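Local coordinates for flavoprotein (Thermotoga maritima, PDB 5V8S) that probably acts as a flavo-diiron oxidoreductase, passing electrons between bound FMN and a mu-oxo-diiron centre, at residues D116-A121 and R147-K152; H92-H97 and M168-D173; D288-K293 and E400-L405. The protein carries 1 engineered substitution. One frame throughout, in Å; residues are numbered along the deposited sequence.

Contact 1: residues D116-A121 and R147-K152; sequences DVEIIA and REIGGK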
loop_
_atom_site.group_PDB
_atom_site.type_symbol
_atom_site.label_atom_id
_atom_site.label_comp_id
_atom_site.label_asym_id
_atom_site.label_seq_id
_atom_site.Cartn_x
_atom_site.Cartn_y
_atom_site.Cartn_z
ATOM N N ASP A 116 17.534 33.125 26.944
ATOM C CA ASP A 116 16.084 33.054 26.838
ATOM C C ASP A 116 15.604 33.850 25.633
ATOM O O ASP A 116 16.148 34.909 25.303
ATOM C CB ASP A 116 15.436 33.624 28.098
ATOM C CG ASP A 116 15.596 32.722 29.304
ATOM O OD1 ASP A 116 16.094 31.582 29.150
ATOM O OD2 ASP A 116 15.213 33.157 30.412
ATOM N N VAL A 117 14.578 33.323 24.964
ATOM C CA VAL A 117 13.855 34.055 23.935
ATOM C C VAL A 117 12.368 33.928 24.232
ATOM O O VAL A 117 11.933 33.031 24.959
ATOM C CB VAL A 117 14.171 33.531 22.519
ATOM C CG1 VAL A 117 15.606 33.843 22.143
ATOM C CG2 VAL A 117 13.940 32.051 22.456
ATOM N N GLU A 118 11.579 34.830 23.653
ATOM C CA GLU A 118 10.130 34.689 23.720
ATOM C C GLU A 118 9.680 33.746 22.609
ATOM O O GLU A 118 9.825 34.061 21.423
ATOM C CB GLU A 118 9.451 36.044 23.594
ATOM C CG GLU A 118 7.959 35.962 23.740
ATOM C CD GLU A 118 7.317 37.336 23.822
ATOM O OE1 GLU A 118 7.345 37.951 24.913
ATOM O OE2 GLU A 118 6.805 37.802 22.793
ATOM N N ILE A 119 9.158 32.580 22.992
ATOM C CA ILE A 119 8.618 31.595 22.050
ATOM C C ILE A 119 7.102 31.745 22.047
ATOM O O ILE A 119 6.457 31.604 23.091
ATOM C CB ILE A 119 9.026 30.166 22.447
ATOM C CG1 ILE A 119 10.554 30.062 22.532
ATOM C CG2 ILE A 119 8.454 29.142 21.454
ATOM C CD1 ILE A 119 11.082 28.695 23.008
ATOM N N ILE A 120 6.517 32.032 20.885
ATOM C CA ILE A 120 5.080 32.278 20.769
ATOM C C ILE A 120 4.426 31.104 20.051
ATOM O O ILE A 120 4.875 30.698 18.969
ATOM C CB ILE A 120 4.799 33.594 20.025
ATOM C CG1 ILE A 120 5.331 34.765 20.842
ATOM C CG2 ILE A 120 3.302 33.750 19.745
ATOM C CD1 ILE A 120 5.380 36.045 20.066
ATOM N N ALA A 121 3.338 30.590 20.627
ATOM C CA ALA A 121 2.603 29.490 20.016
ATOM C C ALA A 121 1.154 29.547 20.482
ATOM O O ALA A 121 0.806 30.292 21.396
ATOM C CB ALA A 121 3.231 28.142 20.383
ATOM N N ARG A 147 0.292 41.617 19.294
ATOM C CA ARG A 147 1.458 41.881 20.106
ATOM C C ARG A 147 2.370 42.830 19.366
ATOM O O ARG A 147 2.654 42.639 18.193
ATOM C CB ARG A 147 2.193 40.594 20.455
ATOM C CG ARG A 147 1.458 39.757 21.481
ATOM C CD ARG A 147 2.210 38.488 21.802
ATOM N NE ARG A 147 3.238 38.724 22.797
ATOM C CZ ARG A 147 3.055 38.619 24.107
ATOM N NH1 ARG A 147 1.882 38.269 24.594
ATOM N NH2 ARG A 147 4.056 38.855 24.923
ATOM N N GLU A 148 2.804 43.871 20.057
ATOM C CA GLU A 148 3.702 44.837 19.471
ATOM C C GLU A 148 5.120 44.359 19.692
ATOM O O GLU A 148 5.576 44.240 20.819
ATOM C CB GLU A 148 3.491 46.212 20.094
ATOM C CG GLU A 148 4.257 47.305 19.390
ATOM C CD GLU A 148 4.115 48.641 20.076
ATOM O OE1 GLU A 148 5.145 49.213 20.449
ATOM O OE2 GLU A 148 2.975 49.102 20.229
ATOM N N ILE A 149 5.814 44.081 18.597
ATOM C CA ILE A 149 7.173 43.566 18.652
ATOM C C ILE A 149 7.990 44.365 17.652
ATOM O O ILE A 149 7.594 44.486 16.490
ATOM C CB ILE A 149 7.227 42.058 18.305
ATOM C CG1 ILE A 149 6.413 41.226 19.311
ATOM C CG2 ILE A 149 8.676 41.573 18.277
ATOM C CD1 ILE A 149 6.135 39.786 18.842
ATOM N N GLY A 150 9.112 44.926 18.098
ATOM C CA GLY A 150 9.969 45.677 17.188
ATOM C C GLY A 150 9.272 46.808 16.464
ATOM O O GLY A 150 9.632 47.119 15.317
ATOM N N GLY A 151 8.289 47.447 17.109
ATOM C CA GLY A 151 7.565 48.548 16.511
ATOM C C GLY A 151 6.443 48.170 15.568
ATOM O O GLY A 151 5.838 49.072 14.963
ATOM N N LYS A 152 6.158 46.874 15.399
ATOM C CA LYS A 152 5.114 46.411 14.503
ATOM C C LYS A 152 4.075 45.599 15.262
ATOM O O LYS A 152 4.367 44.980 16.290
ATOM C CB LYS A 152 5.705 45.537 13.386
ATOM C CG LYS A 152 6.819 46.242 12.601
ATOM C CD LYS A 152 6.280 47.387 11.773
ATOM C CE LYS A 152 7.360 47.962 10.879
ATOM N NZ LYS A 152 6.824 49.026 10.006
#

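Contact 2: residues H92-H97 and M168-D173; sequences HIIVNH and MVTYLD. With FEO (mu-oxo-diiron), chain C.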
loop_
_atom_site.group_PDB
_atom_site.type_symbol
_atom_site.label_atom_id
_atom_site.label_comp_id
_atom_site.label_asym_id
_atom_site.label_seq_id
_atom_site.Cartn_x
_atom_site.Cartn_y
_atom_site.Cartn_z
ATOM N N HIS A 92 12.814 36.614 19.440
ATOM C CA HIS A 92 11.509 35.971 19.385
ATOM C C HIS A 92 11.555 34.820 18.400
ATOM O O HIS A 92 12.230 34.908 17.377
ATOM C CB HIS A 92 10.448 36.953 18.885
ATOM C CG HIS A 92 10.190 38.084 19.816
ATOM N ND1 HIS A 92 11.064 39.143 19.957
ATOM C CD2 HIS A 92 9.156 38.326 20.654
ATOM C CE1 HIS A 92 10.581 39.985 20.851
ATOM N NE2 HIS A 92 9.429 39.513 21.295
ATOM N N ILE A 93 10.838 33.746 18.725
ATOM C CA ILE A 93 10.564 32.665 17.782
ATOM C C ILE A 93 9.062 32.405 17.780
ATOM O O ILE A 93 8.474 32.114 18.831
ATOM C CB ILE A 93 11.333 31.372 18.122
ATOM C CG1 ILE A 93 12.842 31.626 18.147
ATOM C CG2 ILE A 93 11.009 30.287 17.090
ATOM C CD1 ILE A 93 13.682 30.480 18.653
ATOM N N ILE A 94 8.443 32.500 16.604
ATOM C CA ILE A 94 7.018 32.220 16.436
ATOM C C ILE A 94 6.870 30.828 15.845
ATOM O O ILE A 94 7.475 30.511 14.817
ATOM C CB ILE A 94 6.334 33.265 15.538
ATOM C CG1 ILE A 94 6.383 34.646 16.216
ATOM C CG2 ILE A 94 4.879 32.849 15.261
ATOM C CD1 ILE A 94 5.781 35.787 15.376
ATOM N N VAL A 95 6.088 30.002 16.514
ATOM C CA VAL A 95 5.837 28.624 16.101
ATOM C C VAL A 95 4.363 28.536 15.720
ATOM O O VAL A 95 3.488 28.383 16.576
ATOM C CB VAL A 95 6.210 27.634 17.209
ATOM C CG1 VAL A 95 5.943 26.204 16.760
ATOM C CG2 VAL A 95 7.670 27.810 17.582
ATOM N N ASN A 96 4.076 28.621 14.414
ATOM C CA ASN A 96 2.704 28.549 13.945
ATOM C C ASN A 96 2.135 27.131 14.058
ATOM O O ASN A 96 0.913 26.972 14.118
ATOM C CB ASN A 96 2.651 28.979 12.477
ATOM C CG ASN A 96 2.838 30.476 12.290
ATOM O OD1 ASN A 96 2.129 31.282 12.902
ATOM N ND2 ASN A 96 3.797 30.867 11.431
ATOM N N HIS A 97 2.995 26.112 14.102
ATOM C CA HIS A 97 2.622 24.705 14.032
ATOM C C HIS A 97 3.858 23.936 14.449
ATOM O O HIS A 97 4.973 24.288 14.052
ATOM C CB HIS A 97 2.218 24.407 12.574
ATOM C CG HIS A 97 1.919 22.972 12.220
ATOM N ND1 HIS A 97 1.060 22.142 12.917
ATOM C CD2 HIS A 97 2.303 22.268 11.131
ATOM C CE1 HIS A 97 0.967 20.979 12.295
ATOM N NE2 HIS A 97 1.706 21.033 11.201
ATOM N N MET A 168 -1.977 27.916 13.738
ATOM C CA MET A 168 -2.347 29.316 13.676
ATOM C C MET A 168 -1.577 29.954 12.528
ATOM O O MET A 168 -0.658 29.363 11.957
ATOM C CB MET A 168 -2.015 30.030 14.996
ATOM C CG MET A 168 -0.545 30.132 15.294
ATOM S SD MET A 168 -0.267 31.165 16.758
ATOM C CE MET A 168 1.504 31.341 16.680
ATOM N N VAL A 169 -1.959 31.179 12.190
ATOM C CA VAL A 169 -1.231 31.959 11.203
ATOM C C VAL A 169 -0.895 33.301 11.838
ATOM O O VAL A 169 -1.598 33.769 12.737
ATOM C CB VAL A 169 -2.024 32.119 9.884
ATOM C CG1 VAL A 169 -2.297 30.762 9.236
ATOM C CG2 VAL A 169 -3.325 32.830 10.134
ATOM N N THR A 170 0.208 33.899 11.391
ATOM C CA THR A 170 0.712 35.162 11.915
ATOM C C THR A 170 0.572 36.225 10.832
ATOM O O THR A 170 1.055 36.048 9.711
ATOM C CB THR A 170 2.181 35.014 12.325
ATOM O OG1 THR A 170 2.291 34.063 13.389
ATOM C CG2 THR A 170 2.772 36.333 12.805
ATOM N N TYR A 171 -0.099 37.318 11.169
ATOM C CA TYR A 171 -0.394 38.408 10.239
ATOM C C TYR A 171 0.400 39.637 10.650
ATOM O O TYR A 171 0.266 40.108 11.778
ATOM C CB TYR A 171 -1.882 38.714 10.307
ATOM C CG TYR A 171 -2.348 39.835 9.417
ATOM C CD1 TYR A 171 -2.579 39.611 8.072
ATOM C CD2 TYR A 171 -2.585 41.118 9.918
ATOM C CE1 TYR A 171 -3.028 40.618 7.240
ATOM C CE2 TYR A 171 -3.024 42.141 9.086
ATOM C CZ TYR A 171 -3.243 41.890 7.749
ATOM O OH TYR A 171 -3.695 42.902 6.919
ATOM N N LEU A 172 1.218 40.150 9.738
ATOM C CA LEU A 172 2.087 41.301 9.982
ATOM C C LEU A 172 1.839 42.322 8.876
ATOM O O LEU A 172 2.450 42.230 7.808
ATOM C CB LEU A 172 3.539 40.850 9.970
ATOM C CG LEU A 172 4.558 41.971 10.147
ATOM C CD1 LEU A 172 4.391 42.674 11.486
ATOM C CD2 LEU A 172 5.958 41.414 9.976
ATOM N N ASP A 173 0.944 43.274 9.119
ATOM C CA ASP A 173 0.685 44.377 8.179
ATOM C C ASP A 173 0.446 43.892 6.747
ATOM O O ASP A 173 0.997 44.430 5.783
ATOM C CB ASP A 173 1.826 45.391 8.200
ATOM C CG ASP A 173 1.917 46.155 9.500
ATOM O OD1 ASP A 173 0.928 46.210 10.262
ATOM O OD2 ASP A 173 2.995 46.721 9.744
HETATM FE FE1 FEO C . 2.028 19.808 9.365
HETATM FE FE2 FEO C . 4.484 21.165 7.427
HETATM O O FEO C . 3.792 20.308 8.951
HETATM O O HOH W 1 2.315 18.631 7.520
HETATM O O HOH W 2 3.279 19.694 6.179
#

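Contact 3: residues D288-K293 and E400-L405; sequences DSLKEK and EAISLL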
loop_
_atom_site.group_PDB
_atom_site.type_symbol
_atom_site.label_atom_id
_atom_site.label_comp_id
_atom_site.label_asym_id
_atom_site.label_seq_id
_atom_site.Cartn_x
_atom_site.Cartn_y
_atom_site.Cartn_z
ATOM N N ASP A 288 -13.290 3.697 -23.233
ATOM C CA ASP A 288 -13.628 4.073 -24.608
ATOM C C ASP A 288 -14.996 4.739 -24.666
ATOM O O ASP A 288 -15.186 5.715 -25.396
ATOM C CB ASP A 288 -13.599 2.854 -25.533
ATOM C CG ASP A 288 -12.198 2.343 -25.778
ATOM O OD1 ASP A 288 -11.228 3.084 -25.502
ATOM O OD2 ASP A 288 -12.071 1.197 -26.262
ATOM N N SER A 289 -15.971 4.212 -23.914
ATOM C CA SER A 289 -17.304 4.802 -23.910
ATOM C C SER A 289 -17.280 6.211 -23.323
ATOM O O SER A 289 -17.930 7.124 -23.847
ATOM C CB SER A 289 -18.247 3.913 -23.113
ATOM O OG SER A 289 -19.565 4.410 -23.134
ATOM N N LEU A 290 -16.551 6.407 -22.221
ATOM C CA LEU A 290 -16.401 7.747 -21.660
ATOM C C LEU A 290 -15.862 8.712 -22.702
ATOM O O LEU A 290 -16.365 9.832 -22.846
ATOM C CB LEU A 290 -15.456 7.721 -20.460
ATOM C CG LEU A 290 -16.013 7.139 -19.175
ATOM C CD1 LEU A 290 -14.843 6.827 -18.242
ATOM C CD2 LEU A 290 -17.006 8.062 -18.504
ATOM N N LYS A 291 -14.810 8.311 -23.415
ATOM C CA LYS A 291 -14.236 9.183 -24.435
ATOM C C LYS A 291 -15.237 9.479 -25.550
ATOM O O LYS A 291 -15.336 10.617 -26.021
ATOM C CB LYS A 291 -12.983 8.546 -25.024
ATOM C CG LYS A 291 -11.777 8.481 -24.093
ATOM C CD LYS A 291 -10.699 7.624 -24.748
ATOM C CE LYS A 291 -9.337 7.829 -24.137
ATOM N NZ LYS A 291 -8.393 6.773 -24.606
ATOM N N GLU A 292 -15.989 8.473 -25.983
ATOM C CA GLU A 292 -16.957 8.684 -27.052
ATOM C C GLU A 292 -18.028 9.675 -26.626
ATOM O O GLU A 292 -18.578 10.399 -27.465
ATOM C CB GLU A 292 -17.575 7.339 -27.438
ATOM C CG GLU A 292 -18.576 7.404 -28.575
ATOM C CD GLU A 292 -19.114 6.031 -28.945
ATOM O OE1 GLU A 292 -18.907 5.077 -28.159
ATOM O OE2 GLU A 292 -19.732 5.908 -30.025
ATOM N N LYS A 293 -18.323 9.743 -25.332
ATOM C CA LYS A 293 -19.309 10.677 -24.816
ATOM C C LYS A 293 -18.719 12.019 -24.379
ATOM O O LYS A 293 -19.441 12.824 -23.782
ATOM C CB LYS A 293 -20.110 10.028 -23.687
ATOM C CG LYS A 293 -21.046 8.936 -24.195
ATOM C CD LYS A 293 -21.647 8.134 -23.071
ATOM C CE LYS A 293 -22.350 6.880 -23.582
ATOM N NZ LYS A 293 -23.534 7.189 -24.415
ATOM N N GLU A 400 -24.816 1.464 -20.882
ATOM C CA GLU A 400 -25.904 1.964 -20.044
ATOM C C GLU A 400 -25.358 2.713 -18.840
ATOM O O GLU A 400 -25.887 3.765 -18.460
ATOM C CB GLU A 400 -26.798 0.819 -19.559
ATOM C CG GLU A 400 -27.779 0.309 -20.580
ATOM C CD GLU A 400 -28.586 -0.884 -20.080
ATOM O OE1 GLU A 400 -28.270 -1.416 -18.990
ATOM O OE2 GLU A 400 -29.530 -1.284 -20.798
ATOM N N ALA A 401 -24.306 2.180 -18.218
ATOM C CA ALA A 401 -23.763 2.820 -17.027
ATOM C C ALA A 401 -23.150 4.164 -17.378
ATOM O O ALA A 401 -23.361 5.151 -16.674
ATOM C CB ALA A 401 -22.719 1.920 -16.372
ATOM N N ILE A 402 -22.364 4.212 -18.452
ATOM C CA ILE A 402 -21.761 5.478 -18.849
ATOM C C ILE A 402 -22.839 6.486 -19.247
ATOM O O ILE A 402 -22.736 7.678 -18.932
ATOM C CB ILE A 402 -20.714 5.265 -19.960
ATOM C CG1 ILE A 402 -19.673 4.212 -19.555
ATOM C CG2 ILE A 402 -20.038 6.590 -20.296
ATOM C CD1 ILE A 402 -19.037 4.416 -18.209
ATOM N N SER A 403 -23.890 6.031 -19.939
ATOM C CA SER A 403 -24.995 6.931 -20.275
ATOM C C SER A 403 -25.691 7.461 -19.028
ATOM O O SER A 403 -26.100 8.627 -18.983
ATOM C CB SER A 403 -26.010 6.217 -21.159
ATOM O OG SER A 403 -25.461 5.922 -22.427
ATOM N N LEU A 404 -25.851 6.617 -18.010
ATOM C CA LEU A 404 -26.445 7.066 -16.755
ATOM C C LEU A 404 -25.604 8.165 -16.124
ATOM O O LEU A 404 -26.138 9.178 -15.646
ATOM C CB LEU A 404 -26.570 5.873 -15.808
ATOM C CG LEU A 404 -27.321 6.075 -14.495
ATOM C CD1 LEU A 404 -28.779 6.369 -14.776
ATOM C CD2 LEU A 404 -27.165 4.842 -13.611
ATOM N N LEU A 405 -24.280 7.991 -16.140
ATOM C CA LEU A 405 -23.378 9.008 -15.610
ATOM C C LEU A 405 -23.486 10.312 -16.398
ATOM O O LEU A 405 -23.524 11.401 -15.814
ATOM C CB LEU A 405 -21.947 8.471 -15.651
ATOM C CG LEU A 405 -20.906 9.436 -15.099
ATOM C CD1 LEU A 405 -21.200 9.748 -13.637
ATOM C CD2 LEU A 405 -19.515 8.873 -15.250
#

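Contact 1: residues D116-A121 and R147-K152
Glu118 keeps CG opposite its own backbone N (chi1 -177°) and runs out extended from its strand, whereas Arg147 bends at chi3 (83°), which turns its guanidinium out of the line of the preceding methylenes. The two arrive from opposite directions and form a salt bridge in which Arg147 NH2 lies 3.4 Å from Glu118 OE1. This is also a weak hydrogen bond. Glu118 OE2 stands almost as near, 3.6 Å from the same NH2 and 3.7 Å from Arg147 NE, but the planes of carboxylate and guanidinium are 81° apart, so the pair lacks the flat two-pronged geometry of an ideal carboxylate-arginine bridge. Arg147 also makes a long, weak ion pair with Glu145.

Beside the charges, the apolar half of the contact is a meeting of two isoleucines tip to tip, with Ile120 CD1 4.0 Å from Ile149 CD1. Of the Arg147 chain, CD adds a looser touch, 4.4 Å from Ile120 CD1. Glu118 and Ile120 project from one face of strand 118-121, while Ile119, on the other face, packs against Leu110 of helix 106-113. Just past Ile149 the chain reverses in a type I' turn through Gly150 and Gly151, closed by mutual backbone bonds between Ile149 and Lys152. With the strand axes 12.3 Å apart, the two strands are joined by side chains across facing sheets, as in the metallo-beta-lactamase alpha-beta/beta-alpha sandwich.

Contact 2: residues H92-H97 and M168-D173
Ile94 opens the contact with Met168 and Thr170, where strand 92-94 faces strand 168-172 of the other sheet in the metallo-beta-lactamase sandwich. Its CG2 meets Met168 CE at 4.0 Å, the two side chains crossing at about a right angle, and the same methyl comes within 3.4 Å of Thr170 OG1. Val95 turns its side chain away and contributes its backbone: Val95 O is 3.6 Å from Met168 CE. The methionine gets there with CG in the cramped position between its own N and carbonyl carbon (chi1 66°), followed by an extended chain.

At Asn96, in the loop after the strand, the chain comes close enough to strand 168-172 to bond. Met168 N donates to Asn96 O over 3.1 Å, and the Asn96 amide oxygen receives the Thr170 hydroxyl, which approaches in the carbonyl plane on a lone pair of OD1 at 2.8 Å. The backbone N of Asn96 bonds Asp67 and its ND2 is satisfied elsewhere, so this buried residue is held by several bonds that probably fix its amide orientation.

His97 then leads out of the interface into the metal pocket. Its ND1 is hydrogen-bonded to Asp166, a second-shell partner that would help to fix the ring's rotation. Glu99, His163 and Asp180 share its iron, to which His97 NE2 binds at 2.2 Å, with the bridging oxygen near the plane of the imidazole, at its edge.

Contact 3: residues D288-K293 and E400-L405
Ile402 carries most of this helix pair, packing against Ser289, Leu290 and Lys293 of the segment opposite. Its side-chain torsions spread the branches toward different neighbours. CG2 lies 3.8 Å from Leu290 CD2 and 3.6 Å from Lys293 CD, while CD1 approaches Leu290 CG and CD2. The Leu290 side chain crosses it at about a right angle, and its CD2 also reaches Leu405 CD2 at 4.2 Å. Ser289, whose OG is anti to its backbone N (chi1 -177°), sets that oxygen 3.5 Å from Ile402 CB. The hydroxyl is not left in apolar company, because it is hydrogen-bonded to Glu399 OE1.

Lys293, the first residue to leave the helical conformation, runs extended across Ile402 and bends only at its last torsion (chi4 -66°). That final turn puts NZ 3.0 Å from Ser403 OG, to which it donates. Ser403 OG is bonded to Glu399 O one turn back as well, and Glu399 OE2 makes a long, weak ion pair with the lysine.

Helices 278-292 and 395-409, whose short segments cross at -41°, lie side by side on one face of the parallel sheet of the flavodoxin-like domain, with Leu290 and Ile402 both resting on Ile324. The chemistry is graded: the lysine spends its methylenes on isoleucine packing and its ammonium on a polar edge, which implies a seam whose polar margin, shared by Lys293, Ser403 and Glu399, borders an apolar layer that faces the sheet.

Contacts 1 and 2 belong to the same sandwich and share both of its sheets: strands 118-121 and 92-94 are neighbours joined by backbone hydrogen bonds, and contact 1 is nested inside the chain loop that contact 2 closes. Their centres are 10 Å apart, yet their chemistry differs. Contact 2 is buried and uses neutral hydrogen bonds near the diiron site, while contact 1 is partly buried and sets a loose ion pair beside aliphatic tips. Contact 3, about 50 Å from contact 2 between centres, stands in the flavodoxin-like domain and pairs helices instead of sheets, combining a buried apolar interior with a partly exposed polar margin.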